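Local coordinates for flagellar hook-associated protein 2 (Helicobacter pylori, PDB 6IWY) that caps the tip of the growing flagellar filament, promoting flagellin polymerization there and keeping unassembled subunits from leaking out, at residues Gln347-Glu350 / Ala351-Thr355. Sequence-based numbering, arbitrary orientation.
Sequences QSYE and ASQNT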
loop_
_atom_site.group_PDB
_atom_site.type_symbol
_atom_site.label_atom_id
_atom_site.label_comp_id
_atom_site.label_asym_id
_atom_site.label_seq_id
_atom_site.Cartn_x
_atom_site.Cartn_y
_atom_site.Cartn_z
ATOM N N GLN A 347 3.707 -8.671 14.678
ATOM C CA GLN A 347 2.700 -7.640 14.532
ATOM C C GLN A 347 2.218 -7.513 13.104
ATOM O O GLN A 347 2.989 -7.538 12.152
ATOM C CB GLN A 347 3.267 -6.292 14.977
ATOM C CG GLN A 347 3.187 -6.104 16.444
ATOM C CD GLN A 347 3.835 -4.841 16.921
ATOM O OE1 GLN A 347 3.796 -3.798 16.260
ATOM N NE2 GLN A 347 4.453 -4.921 18.091
ATOM N N SER A 348 0.922 -7.314 12.959
ATOM C CA SER A 348 0.369 -6.903 11.683
ATOM C C SER A 348 1.029 -5.609 11.236
ATOM O O SER A 348 1.422 -4.781 12.064
ATOM C CB SER A 348 -1.111 -6.636 11.817
ATOM O OG SER A 348 -1.371 -5.310 11.408
ATOM N N TYR A 349 1.123 -5.423 9.926
ATOM C CA TYR A 349 1.487 -4.134 9.348
ATOM C C TYR A 349 0.650 -3.040 9.975
ATOM O O TYR A 349 1.182 -2.007 10.415
ATOM C CB TYR A 349 1.257 -4.092 7.853
ATOM C CG TYR A 349 1.288 -2.692 7.286
ATOM C CD1 TYR A 349 2.492 -2.096 6.915
ATOM C CD2 TYR A 349 0.124 -1.934 7.163
ATOM C CE1 TYR A 349 2.546 -0.824 6.398
ATOM C CE2 TYR A 349 0.162 -0.651 6.635
ATOM C CZ TYR A 349 1.389 -0.105 6.252
ATOM O OH TYR A 349 1.461 1.166 5.733
ATOM N N GLU A 350 -0.656 -3.270 9.995
ATOM C CA GLU A 350 -1.610 -2.326 10.559
ATOM C C GLU A 350 -1.242 -2.042 11.997
ATOM O O GLU A 350 -1.149 -0.912 12.387
ATOM C CB GLU A 350 -3.049 -2.898 10.455
ATOM C CG GLU A 350 -4.167 -2.055 11.021
ATOM C CD GLU A 350 -5.545 -2.606 10.680
ATOM O OE1 GLU A 350 -5.660 -3.848 10.426
ATOM O OE2 GLU A 350 -6.515 -1.792 10.681
ATOM N N ALA A 351 -0.989 -3.072 12.787
ATOM C CA ALA A 351 -0.634 -2.843 14.174
ATOM C C ALA A 351 0.693 -2.051 14.369
ATOM O O ALA A 351 0.821 -1.364 15.378
ATOM C CB ALA A 351 -0.613 -4.136 14.927
ATOM N N SER A 352 1.621 -2.111 13.398
ATOM C CA SER A 352 2.977 -1.554 13.502
ATOM C C SER A 352 3.266 -0.400 12.560
ATOM O O SER A 352 4.315 0.266 12.652
ATOM C CB SER A 352 3.992 -2.637 13.180
ATOM O OG SER A 352 3.862 -2.992 11.821
ATOM N N GLN A 353 2.348 -0.127 11.657
ATOM C CA GLN A 353 2.497 1.047 10.801
ATOM C C GLN A 353 2.854 2.335 11.527
ATOM O O GLN A 353 3.662 3.079 11.034
ATOM C CB GLN A 353 1.219 1.305 10.020
ATOM C CG GLN A 353 1.384 2.346 8.907
ATOM C CD GLN A 353 0.880 3.726 9.274
ATOM O OE1 GLN A 353 -0.005 3.883 10.142
ATOM N NE2 GLN A 353 1.398 4.739 8.575
ATOM N N ASN A 354 2.226 2.609 12.662
ATOM C CA ASN A 354 2.322 3.940 13.304
ATOM C C ASN A 354 3.713 4.245 13.892
ATOM O O ASN A 354 4.118 5.384 13.987
ATOM C CB ASN A 354 1.251 4.104 14.403
ATOM C CG ASN A 354 0.837 5.559 14.588
ATOM O OD1 ASN A 354 0.403 6.198 13.625
ATOM N ND2 ASN A 354 0.986 6.102 15.813
ATOM N N THR A 355 4.435 3.194 14.255
ATOM C CA THR A 355 5.721 3.313 14.921
ATOM C C THR A 355 6.830 3.030 13.909
ATOM O O THR A 355 7.735 3.828 13.730
ATOM C CB THR A 355 5.792 2.289 16.057
ATOM O OG1 THR A 355 4.565 1.547 16.096
ATOM C CG2 THR A 355 5.992 2.960 17.375
#
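The ring of Tyr349 lies under the aliphatic part of Gln353, one helical turn on, in a CH-pi contact: Gln353 CB sits 4.2 Å from the ring centroid, displaced toward the rim. Four residues apart on one side of the helix, and with CG anti to the backbone N in both (chi1 165° and -169°), the two side chains run the same way, and Gln353 CG follows the ring outward to 3.4 Å from Tyr349 OH. The phenol end is tied beyond this turn, by a hydrogen bond to Arg225 O. At the start of the helix Ser348 is the N-cap, its OG accepting a fairly straight bond from Ala351 N at 2.7 Å. Tyr349 O takes two backbone donors: Gln353 N (i+4), almost in line with the carbonyl but bent at the hydrogen, and Ser352 N (i+3) at 3.0 Å from well above its plane. Just before the cap, Gln347 OE1 lies 3.3 Å from Ser352 CB, while Ser352 OG is hydrogen-bonded to Thr61 OG1. Glu350 OE2 makes a salt bridge to Lys158 NZ, beyond the turn. Ser348 joins strand 344-347, outermost in its antiparallel sheet, to helix 349-356, which leads on to strand 359-361 beside strand 42-49 in another sheet.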